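Local atomic coordinates of fructose 1-phosphate kinase (Staphylococcus aureus, PDB entry 2JG5), a protein that probably transfers a phosphate from ATP to fructose 1-phosphate, giving fructose 1,6-bisphosphate, as a kinase of the pfkB family in the ribokinase clan. Residues 11-16 with 31-36; 6-11 with 86-91; 43-48 with 283-288; 18-23 with 91-96. All coordinates share one frame; numbering follows the deposited sequence.

Interaction 1 (11-16 with 31-36); sequences IDYVIF and TYKFAG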
loop_
_atom_site.group_PDB
_atom_site.type_symbol
_atom_site.label_atom_id
_atom_site.label_comp_id
_atom_site.label_asym_id
_atom_site.label_seq_id
_atom_site.Cartn_x
_atom_site.Cartn_y
_atom_site.Cartn_z
ATOM N N ILE A 11 6.079 3.117 -4.717
ATOM C CA ILE A 11 5.453 1.880 -5.118
ATOM C C ILE A 11 4.290 2.295 -6.012
ATOM O O ILE A 11 3.456 3.138 -5.650
ATOM C CB ILE A 11 4.989 1.020 -3.929
ATOM C CG1 ILE A 11 6.172 0.732 -3.012
ATOM C CG2 ILE A 11 4.370 -0.309 -4.422
ATOM C CD1 ILE A 11 5.813 0.017 -1.737
ATOM N N ASP A 12 4.278 1.739 -7.210
ATOM C CA ASP A 12 3.154 1.911 -8.091
ATOM C C ASP A 12 2.223 0.716 -7.885
ATOM O O ASP A 12 2.443 -0.369 -8.407
ATOM C CB ASP A 12 3.633 2.071 -9.528
ATOM C CG ASP A 12 4.550 3.283 -9.703
ATOM O OD1 ASP A 12 4.562 4.157 -8.812
ATOM O OD2 ASP A 12 5.253 3.373 -10.734
ATOM N N TYR A 13 1.200 0.938 -7.069
ATOM C CA TYR A 13 0.204 -0.075 -6.775
ATOM C C TYR A 13 -0.846 -0.118 -7.896
ATOM O O TYR A 13 -1.766 0.702 -7.950
ATOM C CB TYR A 13 -0.410 0.205 -5.400
ATOM C CG TYR A 13 -1.366 -0.845 -4.885
ATOM C CD1 TYR A 13 -1.278 -2.175 -5.305
ATOM C CD2 TYR A 13 -2.347 -0.510 -3.954
ATOM C CE1 TYR A 13 -2.158 -3.137 -4.824
ATOM C CE2 TYR A 13 -3.239 -1.468 -3.464
ATOM C CZ TYR A 13 -3.136 -2.777 -3.904
ATOM O OH TYR A 13 -3.990 -3.727 -3.417
ATOM N N VAL A 14 -0.677 -1.077 -8.801
ATOM C CA VAL A 14 -1.553 -1.205 -9.953
ATOM C C VAL A 14 -2.734 -2.115 -9.607
ATOM O O VAL A 14 -2.543 -3.242 -9.158
ATOM C CB VAL A 14 -0.799 -1.717 -11.199
ATOM C CG1 VAL A 14 -1.756 -1.888 -12.358
ATOM C CG2 VAL A 14 0.320 -0.750 -11.588
ATOM N N ILE A 15 -3.946 -1.600 -9.804
ATOM C CA ILE A 15 -5.163 -2.302 -9.428
ATOM C C ILE A 15 -6.075 -2.452 -10.636
ATOM O O ILE A 15 -6.497 -1.459 -11.246
ATOM C CB ILE A 15 -5.925 -1.580 -8.281
ATOM C CG1 ILE A 15 -4.998 -1.320 -7.083
ATOM C CG2 ILE A 15 -7.143 -2.400 -7.858
ATOM C CD1 ILE A 15 -5.584 -0.391 -6.033
ATOM N N PHE A 16 -6.356 -3.700 -10.994
ATOM C CA PHE A 16 -7.301 -3.979 -12.047
ATOM C C PHE A 16 -8.641 -4.199 -11.400
ATOM O O PHE A 16 -8.763 -5.003 -10.463
ATOM C CB PHE A 16 -6.890 -5.212 -12.853
ATOM C CG PHE A 16 -5.678 -4.996 -13.714
ATOM C CD1 PHE A 16 -4.400 -4.980 -13.152
ATOM C CD2 PHE A 16 -5.810 -4.816 -15.082
ATOM C CE1 PHE A 16 -3.277 -4.777 -13.947
ATOM C CE2 PHE A 16 -4.688 -4.611 -15.885
ATOM C CZ PHE A 16 -3.418 -4.596 -15.316
ATOM N N THR A 31 -4.174 -7.272 -8.635
ATOM C CA THR A 31 -3.266 -6.161 -8.389
ATOM C C THR A 31 -1.820 -6.568 -8.609
ATOM O O THR A 31 -1.484 -7.732 -8.595
ATOM C CB THR A 31 -3.355 -5.610 -6.936
ATOM O OG1 THR A 31 -2.779 -6.554 -6.029
ATOM C CG2 THR A 31 -4.785 -5.275 -6.526
ATOM N N TYR A 32 -0.957 -5.589 -8.818
ATOM C CA TYR A 32 0.459 -5.854 -8.750
ATOM C C TYR A 32 1.176 -4.570 -8.398
ATOM O O TYR A 32 0.563 -3.504 -8.343
ATOM C CB TYR A 32 0.989 -6.517 -10.031
ATOM C CG TYR A 32 0.930 -5.662 -11.265
ATOM C CD1 TYR A 32 0.039 -5.955 -12.301
ATOM C CD2 TYR A 32 1.784 -4.563 -11.415
ATOM C CE1 TYR A 32 0.005 -5.162 -13.463
ATOM C CE2 TYR A 32 1.749 -3.766 -12.556
ATOM C CZ TYR A 32 0.860 -4.063 -13.574
ATOM O OH TYR A 32 0.843 -3.258 -14.697
ATOM N N LYS A 33 2.473 -4.687 -8.141
ATOM C CA LYS A 33 3.253 -3.593 -7.597
ATOM C C LYS A 33 4.582 -3.536 -8.287
ATOM O O LYS A 33 5.172 -4.572 -8.581
ATOM C CB LYS A 33 3.532 -3.840 -6.113
ATOM C CG LYS A 33 2.338 -3.770 -5.211
ATOM C CD LYS A 33 2.787 -3.894 -3.761
ATOM C CE LYS A 33 1.638 -4.217 -2.877
ATOM N NZ LYS A 33 1.158 -5.599 -3.153
ATOM N N PHE A 34 5.067 -2.325 -8.529
ATOM C CA PHE A 34 6.468 -2.158 -8.912
ATOM C C PHE A 34 7.127 -0.897 -8.343
ATOM O O PHE A 34 6.457 -0.021 -7.808
ATOM C CB PHE A 34 6.649 -2.265 -10.432
ATOM C CG PHE A 34 5.777 -1.333 -11.233
ATOM C CD1 PHE A 34 6.212 -0.041 -11.542
ATOM C CD2 PHE A 34 4.551 -1.767 -11.734
ATOM C CE1 PHE A 34 5.424 0.827 -12.320
ATOM C CE2 PHE A 34 3.755 -0.917 -12.511
ATOM C CZ PHE A 34 4.187 0.392 -12.802
ATOM N N ALA A 35 8.449 -0.832 -8.433
ATOM C CA ALA A 35 9.177 0.351 -8.030
ATOM C C ALA A 35 9.056 1.403 -9.128
ATOM O O ALA A 35 9.553 1.215 -10.241
ATOM C CB ALA A 35 10.631 0.006 -7.766
ATOM N N GLY A 36 8.380 2.504 -8.816
ATOM C CA GLY A 36 8.267 3.627 -9.744
ATOM C C GLY A 36 9.037 4.863 -9.323
ATOM O O GLY A 36 9.567 4.939 -8.218
#
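Tyr13 pairs with Lys33 and Ile15 with Thr31 on one face of an antiparallel pairing, where Ile11, Tyr13 and Ile15 are buried and covered by the second subunit, while Thr31 and Lys33 stay partly exposed. The Tyr13 ring has Ile15 CG1 over one face, while its CE1 comes within 3.5 Å of Thr31 CB. With CG anti to the backbone N (chi1 -174°), the ring leans toward strand 31-36, and its hydroxyl goes on to bond Ile89 O of the second subunit. Aliphatic Ile15 suits this face, since Ile101 of the second subunit packs on it. Lys33 lays its CD 4.0 Å from Ile11 CG2, sending its ammonium to Asp86 of that subunit. Strands 10-16 and 25-36 form a beta hairpin in the small sheet that serves as a lid in pfkB kinases, here pressed against its counterpart in the dimer. Asp12 and Phe34 make a hydrogen-bonded pair (Asp12 N to Phe34 O 2.9 Å), as do Val14 and Tyr32. On the other face Asp12 and Val14 are tightly packed beneath the rings of Phe34 and Tyr32, whose partial exposure marks the solvent side. Val14 CB sits 3.8 Å from the Tyr32 ring centroid, and Asp12 CB lies likewise over Phe34, both CH-pi contacts.

Interaction 2 (6-11 with 86-91); sequences TFNPSI and DTRINV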
loop_
_atom_site.group_PDB
_atom_site.type_symbol
_atom_site.label_atom_id
_atom_site.label_comp_id
_atom_site.label_asym_id
_atom_site.label_seq_id
_atom_site.Cartn_x
_atom_site.Cartn_y
_atom_site.Cartn_z
ATOM N N THR A 6 16.212 9.934 -7.535
ATOM C CA THR A 6 14.764 10.021 -7.430
ATOM C C THR A 6 14.465 10.525 -6.007
ATOM O O THR A 6 14.663 9.815 -5.031
ATOM C CB THR A 6 14.063 8.633 -7.694
ATOM O OG1 THR A 6 14.445 8.111 -8.977
ATOM C CG2 THR A 6 12.569 8.753 -7.663
ATOM N N PHE A 7 14.014 11.771 -5.907
ATOM C CA PHE A 7 13.657 12.384 -4.629
ATOM C C PHE A 7 12.445 11.755 -3.946
ATOM O O PHE A 7 12.404 11.659 -2.721
ATOM C CB PHE A 7 13.354 13.863 -4.828
ATOM C CG PHE A 7 14.473 14.643 -5.411
ATOM C CD1 PHE A 7 14.242 15.507 -6.475
ATOM C CD2 PHE A 7 15.760 14.537 -4.896
ATOM C CE1 PHE A 7 15.274 16.251 -7.017
ATOM C CE2 PHE A 7 16.792 15.275 -5.424
ATOM C CZ PHE A 7 16.553 16.135 -6.493
ATOM N N ASN A 8 11.459 11.350 -4.744
ATOM C CA ASN A 8 10.200 10.862 -4.229
ATOM C C ASN A 8 9.780 9.537 -4.914
ATOM O O ASN A 8 8.720 9.456 -5.533
ATOM C CB ASN A 8 9.125 11.958 -4.405
ATOM C CG ASN A 8 7.833 11.652 -3.668
ATOM O OD1 ASN A 8 7.784 10.759 -2.826
ATOM N ND2 ASN A 8 6.777 12.393 -3.988
ATOM N N PRO A 9 10.615 8.490 -4.800
ATOM C CA PRO A 9 10.280 7.219 -5.444
ATOM C C PRO A 9 8.953 6.627 -4.957
ATOM O O PRO A 9 8.420 7.023 -3.910
ATOM C CB PRO A 9 11.437 6.309 -5.023
ATOM C CG PRO A 9 11.995 6.948 -3.797
ATOM C CD PRO A 9 11.888 8.398 -4.059
ATOM N N SER A 10 8.430 5.665 -5.697
ATOM C CA SER A 10 7.111 5.165 -5.373
ATOM C C SER A 10 6.979 3.675 -5.510
ATOM O O SER A 10 7.673 3.040 -6.304
ATOM C CB SER A 10 6.071 5.821 -6.281
ATOM O OG SER A 10 6.438 5.651 -7.630
ATOM N N ILE A 11 6.079 3.117 -4.717
ATOM C CA ILE A 11 5.453 1.880 -5.118
ATOM C C ILE A 11 4.290 2.295 -6.012
ATOM O O ILE A 11 3.456 3.138 -5.650
ATOM C CB ILE A 11 4.989 1.020 -3.929
ATOM C CG1 ILE A 11 6.172 0.732 -3.012
ATOM C CG2 ILE A 11 4.370 -0.309 -4.422
ATOM C CD1 ILE A 11 5.813 0.017 -1.737
ATOM N N ASP A 86 7.328 6.771 5.490
ATOM C CA ASP A 86 7.165 5.792 4.420
ATOM C C ASP A 86 7.297 6.350 3.011
ATOM O O ASP A 86 6.706 7.383 2.674
ATOM C CB ASP A 86 5.828 5.071 4.560
ATOM C CG ASP A 86 5.809 4.106 5.725
ATOM O OD1 ASP A 86 6.867 3.875 6.348
ATOM O OD2 ASP A 86 4.731 3.575 6.023
ATOM N N THR A 87 8.073 5.642 2.196
ATOM C CA THR A 87 8.114 5.861 0.755
ATOM C C THR A 87 6.669 5.795 0.267
ATOM O O THR A 87 5.883 4.976 0.761
ATOM C CB THR A 87 8.995 4.803 0.063
ATOM O OG1 THR A 87 10.373 5.059 0.374
ATOM C CG2 THR A 87 8.820 4.835 -1.442
ATOM N N ARG A 88 6.302 6.669 -0.664
ATOM C CA ARG A 88 4.888 6.762 -1.069
ATOM C C ARG A 88 4.391 5.561 -1.855
ATOM O O ARG A 88 5.181 4.848 -2.496
ATOM C CB ARG A 88 4.592 8.054 -1.833
ATOM C CG ARG A 88 5.409 8.252 -3.087
ATOM C CD ARG A 88 4.938 9.462 -3.846
ATOM N NE ARG A 88 5.856 9.772 -4.926
ATOM C CZ ARG A 88 5.563 10.487 -6.005
ATOM N NH1 ARG A 88 4.341 10.970 -6.188
ATOM N NH2 ARG A 88 6.502 10.708 -6.911
ATOM N N ILE A 89 3.076 5.361 -1.774
ATOM C CA ILE A 89 2.357 4.397 -2.590
ATOM C C ILE A 89 1.386 5.138 -3.505
ATOM O O ILE A 89 0.399 5.722 -3.059
ATOM C CB ILE A 89 1.577 3.328 -1.754
ATOM C CG1 ILE A 89 2.529 2.558 -0.807
ATOM C CG2 ILE A 89 0.905 2.360 -2.702
ATOM C CD1 ILE A 89 1.821 1.601 0.208
ATOM N N ASN A 90 1.696 5.111 -4.791
ATOM C CA ASN A 90 0.870 5.708 -5.804
ATOM C C ASN A 90 -0.090 4.659 -6.330
ATOM O O ASN A 90 0.285 3.498 -6.465
ATOM C CB ASN A 90 1.755 6.210 -6.935
ATOM C CG ASN A 90 2.634 7.360 -6.515
ATOM O OD1 ASN A 90 2.498 7.891 -5.413
ATOM N ND2 ASN A 90 3.549 7.759 -7.398
ATOM N N VAL A 91 -1.329 5.056 -6.600
ATOM C CA VAL A 91 -2.345 4.106 -7.065
ATOM C C VAL A 91 -2.688 4.316 -8.543
ATOM O O VAL A 91 -2.927 5.433 -8.971
ATOM C CB VAL A 91 -3.616 4.133 -6.181
ATOM C CG1 VAL A 91 -4.654 3.142 -6.690
ATOM C CG2 VAL A 91 -3.266 3.809 -4.737
HETATM O O HOH W 1 8.451 8.548 -1.827
#
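Arg88 takes hold of the backbone carbonyl of Asn8 side-on: NE and NH2 each reach Asn8 O at 2.9 Å, and the oxygen lies in the guanidinium plane. The two approaches differ, because NH2 arrives in the carbonyl plane whereas NE stands above it by 37°. An extended chain from CG to NE gives arginine the length to span the gap, and its planar head can aim two N-H groups at one acceptor. The amide of Asn8 lies over a face of the guanidinium, the two planes only 17° apart. A water lies between Asn8 OD1, Pro9 O and Arg88 N, though its distance to Asn8 OD1 is short and so doubtful in detail. Pro9 itself, with no N-H to satisfy, suits this turn into the strand; its carbonyl also meets Thr87 CG2 at 3.3 Å.

Farther along, backbone bonds take over: Ile11 N to Arg88 O at 3.0 Å, then Asn90 N to Ile11 O at 2.8 Å. In the second shell, Ala103 O receives Arg88 NH1 and Ala103 N donates to Asn90 OD1, fixing both side chains, while Thr87 OG1 is bonded to Gly60 N. Strands 10-16 and 88-94 thus begin a parallel pairing just where the chain leaves strand 2-6 of the large sheet, the passage from core to lid sheet characteristic of the ribokinase-like fold.

Interaction 3 (43-48 with 283-288); sequences SRVLKT and EDLATR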
loop_
_atom_site.group_PDB
_atom_site.type_symbol
_atom_site.label_atom_id
_atom_site.label_comp_id
_atom_site.label_asym_id
_atom_site.label_seq_id
_atom_site.Cartn_x
_atom_site.Cartn_y
_atom_site.Cartn_z
ATOM N N SER A 43 17.078 3.859 -14.347
ATOM C CA SER A 43 17.903 2.715 -13.935
ATOM C C SER A 43 17.378 1.408 -14.543
ATOM O O SER A 43 18.170 0.550 -14.956
ATOM C CB SER A 43 17.995 2.600 -12.413
ATOM O OG SER A 43 18.837 3.607 -11.889
ATOM N N ARG A 44 16.049 1.281 -14.603
ATOM C CA ARG A 44 15.405 0.086 -15.149
ATOM C C ARG A 44 15.709 -0.076 -16.642
ATOM O O ARG A 44 16.025 -1.183 -17.098
ATOM C CB ARG A 44 13.895 0.104 -14.923
ATOM C CG ARG A 44 13.422 -0.238 -13.514
ATOM C CD ARG A 44 12.074 -0.927 -13.615
ATOM N NE ARG A 44 11.380 -1.116 -12.341
ATOM C CZ ARG A 44 11.142 -2.304 -11.774
ATOM N NH1 ARG A 44 11.555 -3.423 -12.367
ATOM N NH2 ARG A 44 10.485 -2.382 -10.615
ATOM N N VAL A 45 15.631 1.018 -17.394
ATOM C CA VAL A 45 15.939 0.963 -18.824
ATOM C C VAL A 45 17.444 0.803 -19.072
ATOM O O VAL A 45 17.848 0.025 -19.936
ATOM C CB VAL A 45 15.357 2.159 -19.620
ATOM C CG1 VAL A 45 15.598 1.975 -21.119
ATOM C CG2 VAL A 45 13.867 2.299 -19.355
ATOM N N LEU A 46 18.269 1.509 -18.299
ATOM C CA LEU A 46 19.715 1.335 -18.423
ATOM C C LEU A 46 20.032 -0.139 -18.226
ATOM O O LEU A 46 20.816 -0.705 -18.984
ATOM C CB LEU A 46 20.501 2.203 -17.430
ATOM C CG LEU A 46 20.634 3.717 -17.652
ATOM C CD1 LEU A 46 21.248 4.389 -16.426
ATOM C CD2 LEU A 46 21.437 4.076 -18.922
ATOM N N LYS A 47 19.380 -0.763 -17.236
ATOM C CA LYS A 47 19.572 -2.195 -16.950
ATOM C C LYS A 47 19.204 -3.121 -18.107
ATOM O O LYS A 47 19.980 -4.019 -18.452
ATOM C CB LYS A 47 18.812 -2.617 -15.688
ATOM C CG LYS A 47 19.166 -4.017 -15.204
ATOM C CD LYS A 47 20.645 -4.104 -14.834
ATOM C CE LYS A 47 21.143 -5.545 -14.809
ATOM N NZ LYS A 47 22.516 -5.586 -14.235
ATOM N N THR A 48 18.015 -2.904 -18.674
ATOM C CA THR A 48 17.550 -3.558 -19.908
ATOM C C THR A 48 18.596 -3.434 -21.039
ATOM O O THR A 48 18.691 -4.298 -21.904
ATOM C CB THR A 48 16.187 -2.938 -20.361
ATOM O OG1 THR A 48 15.201 -3.107 -19.329
ATOM C CG2 THR A 48 15.670 -3.567 -21.619
ATOM N N GLU A 283 3.080 -2.152 -22.220
ATOM C CA GLU A 283 2.370 -2.021 -20.938
ATOM C C GLU A 283 3.209 -1.218 -19.967
ATOM O O GLU A 283 2.734 -0.255 -19.357
ATOM C CB GLU A 283 2.093 -3.382 -20.282
ATOM C CG GLU A 283 1.858 -4.574 -21.205
ATOM C CD GLU A 283 1.646 -5.871 -20.426
ATOM O OE1 GLU A 283 1.440 -5.811 -19.191
ATOM O OE2 GLU A 283 1.680 -6.954 -21.048
ATOM N N ASP A 284 4.459 -1.646 -19.820
ATOM C CA ASP A 284 5.378 -1.019 -18.901
ATOM C C ASP A 284 6.581 -0.483 -19.672
ATOM O O ASP A 284 6.429 0.093 -20.758
ATOM C CB ASP A 284 5.817 -2.013 -17.817
ATOM C CG ASP A 284 6.169 -1.322 -16.512
ATOM O OD1 ASP A 284 5.242 -0.800 -15.855
ATOM O OD2 ASP A 284 7.368 -1.291 -16.141
ATOM N N LEU A 285 7.768 -0.674 -19.107
ATOM C CA LEU A 285 9.006 -0.277 -19.751
ATOM C C LEU A 285 9.398 -1.309 -20.802
ATOM O O LEU A 285 9.051 -2.488 -20.698
ATOM C CB LEU A 285 10.111 -0.110 -18.715
ATOM C CG LEU A 285 9.863 0.909 -17.597
ATOM C CD1 LEU A 285 11.106 1.010 -16.741
ATOM C CD2 LEU A 285 9.510 2.273 -18.156
ATOM N N ALA A 286 10.137 -0.859 -21.806
ATOM C CA ALA A 286 10.415 -1.681 -22.978
ATOM C C ALA A 286 11.361 -2.834 -22.675
ATOM O O ALA A 286 12.231 -2.734 -21.813
ATOM C CB ALA A 286 10.978 -0.820 -24.090
ATOM N N THR A 287 11.175 -3.933 -23.395
ATOM C CA THR A 287 12.131 -5.027 -23.381
ATOM C C THR A 287 13.298 -4.650 -24.296
ATOM O O THR A 287 13.185 -3.721 -25.107
ATOM C CB THR A 287 11.484 -6.357 -23.848
ATOM O OG1 THR A 287 11.023 -6.221 -25.199
ATOM C CG2 THR A 287 10.310 -6.740 -22.937
ATOM N N ARG A 288 14.412 -5.364 -24.146
ATOM C CA ARG A 288 15.603 -5.172 -24.971
ATOM C C ARG A 288 15.320 -5.397 -26.455
ATOM O O ARG A 288 15.784 -4.625 -27.297
ATOM C CB ARG A 288 16.742 -6.090 -24.494
ATOM C CG ARG A 288 18.083 -5.880 -25.220
ATOM C CD ARG A 288 18.580 -4.435 -25.079
ATOM N NE ARG A 288 19.862 -4.206 -25.739
ATOM C CZ ARG A 288 21.047 -4.559 -25.239
ATOM N NH1 ARG A 288 21.140 -5.172 -24.065
ATOM N NH2 ARG A 288 22.150 -4.298 -25.930
#
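Leu285 drives its CD1 methyl against the flank of Arg44, the two side chains crossing at about a right angle. The contact joins helix 38-48 to the loop between helices 265-280 and 288-295, both belonging to the alpha/beta body of the ribokinase-like fold. Leu285 CD1 lies 3.5 Å from Arg44 CB and 3.8 Å from its CD, so the arginine offers its aliphatic stem to the leucine. Val45 receives the same methyl more obliquely, with CG2 at 4.0 Å. Leucine suits the place because one branch can touch both Arg44 and Val45, and Ser250 of helix 247-260 touches both Val45 and Leu285. Beyond the stem, Arg44 reaches Phe34 and Ala35 of strand 25-36. Its NE stays 5.5 Å from Asp284 OD2, too far for a salt bridge, although the opposite charges probably attract. That carboxylate instead accepts Leu285 N, which meets it from above its plane.

At the end of the helix Thr48 has two jobs. Its OG1 turns back to Arg44 O, which also takes Thr48 N, the two donors coming from opposite faces of the carbonyl plane. CG2, anti to the backbone N, is thereby left to face the loop, 3.5 Å from Ala286 O. Thr287 stands at the N-cap position of helix 288-295, where its hydroxyl caps Ala290 N weakly. In Arg288 the bend at chi2 (58°) lays CD 3.2 Å from Thr48 O, and its main partners are the carboxylates of Asp50 and Glu292. Arg288 NH1 makes a weak, long bond to Thr48 O at 3.4 Å.

Interaction 4 (18-23 with 91-96); sequences NDFKID and VKLKTG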
loop_
_atom_site.group_PDB
_atom_site.type_symbol
_atom_site.label_atom_id
_atom_site.label_comp_id
_atom_site.label_asym_id
_atom_site.label_seq_id
_atom_site.Cartn_x
_atom_site.Cartn_y
_atom_site.Cartn_z
ATOM N N ASN A 18 -13.066 -3.796 -12.680
ATOM C CA ASN A 18 -14.069 -3.488 -13.701
ATOM C C ASN A 18 -15.197 -2.587 -13.188
ATOM O O ASN A 18 -15.587 -2.689 -12.027
ATOM C CB ASN A 18 -14.658 -4.794 -14.243
ATOM C CG ASN A 18 -15.511 -4.578 -15.460
ATOM O OD1 ASN A 18 -16.743 -4.639 -15.391
ATOM N ND2 ASN A 18 -14.868 -4.305 -16.587
ATOM N N ASP A 19 -15.734 -1.742 -14.078
ATOM C CA ASP A 19 -16.846 -0.819 -13.770
ATOM C C ASP A 19 -16.553 -0.032 -12.467
ATOM O O ASP A 19 -17.304 -0.133 -11.491
ATOM C CB ASP A 19 -18.204 -1.566 -13.656
ATOM C CG ASP A 19 -18.908 -1.805 -15.018
ATOM O OD1 ASP A 19 -19.072 -0.857 -15.826
ATOM O OD2 ASP A 19 -19.350 -2.955 -15.265
ATOM N N PHE A 20 -15.463 0.735 -12.448
ATOM C CA PHE A 20 -15.090 1.494 -11.245
ATOM C C PHE A 20 -16.242 2.319 -10.676
ATOM O O PHE A 20 -16.709 3.265 -11.305
ATOM C CB PHE A 20 -13.890 2.408 -11.501
ATOM C CG PHE A 20 -13.463 3.199 -10.285
ATOM C CD1 PHE A 20 -12.919 2.556 -9.177
ATOM C CD2 PHE A 20 -13.620 4.587 -10.248
ATOM C CE1 PHE A 20 -12.533 3.279 -8.050
ATOM C CE2 PHE A 20 -13.233 5.322 -9.127
ATOM C CZ PHE A 20 -12.686 4.669 -8.026
ATOM N N LYS A 21 -16.683 1.957 -9.475
ATOM C CA LYS A 21 -17.861 2.563 -8.859
ATOM C C LYS A 21 -17.520 3.468 -7.667
ATOM O O LYS A 21 -17.200 2.989 -6.574
ATOM C CB LYS A 21 -18.851 1.467 -8.450
ATOM C CG LYS A 21 -20.184 1.972 -7.940
ATOM C CD LYS A 21 -21.075 0.806 -7.540
ATOM C CE LYS A 21 -22.433 1.286 -7.035
ATOM N NZ LYS A 21 -23.271 0.137 -6.597
ATOM N N ILE A 22 -17.598 4.777 -7.902
ATOM C CA ILE A 22 -17.440 5.807 -6.871
ATOM C C ILE A 22 -18.556 5.718 -5.819
ATOM O O ILE A 22 -19.719 5.492 -6.164
ATOM C CB ILE A 22 -17.448 7.215 -7.525
ATOM C CG1 ILE A 22 -16.290 7.357 -8.516
ATOM C CG2 ILE A 22 -17.407 8.343 -6.485
ATOM C CD1 ILE A 22 -16.640 8.267 -9.677
ATOM N N ASP A 23 -18.189 5.905 -4.547
ATOM C CA ASP A 23 -19.120 5.791 -3.409
ATOM C C ASP A 23 -19.531 4.340 -3.198
ATOM O O ASP A 23 -20.553 4.049 -2.570
ATOM C CB ASP A 23 -20.365 6.672 -3.610
ATOM C CG ASP A 23 -20.354 7.936 -2.759
ATOM O OD1 ASP A 23 -19.483 8.087 -1.877
ATOM O OD2 ASP A 23 -21.249 8.783 -2.969
ATOM N N VAL A 91 -1.329 5.056 -6.600
ATOM C CA VAL A 91 -2.345 4.106 -7.065
ATOM C C VAL A 91 -2.688 4.316 -8.543
ATOM O O VAL A 91 -2.927 5.433 -8.971
ATOM C CB VAL A 91 -3.616 4.133 -6.181
ATOM C CG1 VAL A 91 -4.654 3.142 -6.690
ATOM C CG2 VAL A 91 -3.266 3.809 -4.737
ATOM N N LYS A 92 -2.694 3.229 -9.311
ATOM C CA LYS A 92 -3.071 3.256 -10.720
ATOM C C LYS A 92 -4.279 2.347 -10.909
ATOM O O LYS A 92 -4.156 1.126 -10.785
ATOM C CB LYS A 92 -1.910 2.765 -11.607
ATOM C CG LYS A 92 -0.496 3.212 -11.169
ATOM C CD LYS A 92 -0.299 4.716 -11.311
ATOM C CE LYS A 92 0.884 5.231 -10.474
ATOM N NZ LYS A 92 1.207 6.677 -10.750
ATOM N N LEU A 93 -5.440 2.936 -11.188
ATOM C CA LEU A 93 -6.679 2.169 -11.377
ATOM C C LEU A 93 -6.931 1.848 -12.842
ATOM O O LEU A 93 -7.250 2.730 -13.656
ATOM C CB LEU A 93 -7.891 2.894 -10.786
ATOM C CG LEU A 93 -7.888 3.248 -9.299
ATOM C CD1 LEU A 93 -9.169 3.976 -8.945
ATOM C CD2 LEU A 93 -7.707 2.009 -8.425
ATOM N N LYS A 94 -6.791 0.573 -13.173
ATOM C CA LYS A 94 -6.985 0.140 -14.542
ATOM C C LYS A 94 -8.349 -0.523 -14.719
ATOM O O LYS A 94 -8.524 -1.702 -14.400
ATOM C CB LYS A 94 -5.833 -0.765 -14.992
ATOM C CG LYS A 94 -4.440 -0.115 -14.874
ATOM C CD LYS A 94 -3.336 -1.003 -15.436
ATOM C CE LYS A 94 -3.393 -1.103 -16.958
ATOM N NZ LYS A 94 -2.688 -2.326 -17.470
ATOM N N THR A 95 -9.314 0.268 -15.190
ATOM C CA THR A 95 -10.616 -0.224 -15.645
ATOM C C THR A 95 -10.592 -0.180 -17.167
ATOM O O THR A 95 -9.653 -0.679 -17.786
ATOM C CB THR A 95 -11.785 0.650 -15.128
ATOM O OG1 THR A 95 -11.665 0.832 -13.714
ATOM C CG2 THR A 95 -13.149 0.001 -15.447
ATOM N N GLY A 96 -11.624 0.409 -17.763
ATOM C CA GLY A 96 -11.575 0.836 -19.155
ATOM C C GLY A 96 -10.818 2.153 -19.209
ATOM O O GLY A 96 -10.164 2.471 -20.199
#
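Phe20 holds its CG anti to the backbone N (chi1 -179°), which swings the ring out toward Leu93; Leu93 in turn sets CG anti to its carbonyl carbon (chi1 -58°) and extends CD1 to meet it. That methyl rests over one face of the ring, displaced toward the rim, 3.9 Å from the ring centroid and 3.6 Å from Phe20 CE1. This is a CH-pi contact in which the two side chains pass at a slant. Phenylalanine gives a broad flat surface, and leucine a slim branch that can reach it from a buried root in the strand.

Thr95 meets the start of the loop, at Asn18 to Phe20. Its CG2 approaches Asp19 N at 3.4 Å, while OG1 lies 3.5 Å from Phe20 CB. The hydroxyl finds its hydrogen bond at Thr17 O, so a small side chain with one polar and one apolar branch matches its surroundings well: the oxygen secures the chain just before Asn18, and the methyl lies against the backbone that follows. No hydrogen bond joins 18-23 directly to 91-96, and apart from buried Leu93 the contact lies near the surface.

The loop 18-23 connects strands 10-16 and 25-36, and meets strand 88-94 where that strand ends before turning into 98-102. Leu93 also packs on Ile15 and Thr99 of the flanking strands, and Phe20 lies against Phe20 of the second subunit, at the outer end of the paired lid sheets.

In the fold
Interactions 1, 2 and 4 all belong to the small four-stranded sheet and touch the second subunit. Interactions 1 and 2 share Ile11 and lie on the two edges of strand 10-16, antiparallel on one and parallel on the other. Interaction 2 is the buried one, rich in polar bonds and a water at the root of the sheet; interaction 1 is partly buried and adds aromatic cover. Interactions 2 and 4 both use strand 88-94, but interaction 4 is a surface contact at the far end, held by van der Waals and CH-pi contact, with no hydrogen bond between its segments. Interaction 3 stands apart in the body, helix against loop, and meets interaction 1 through Phe34, which touches Arg44 and Asp284.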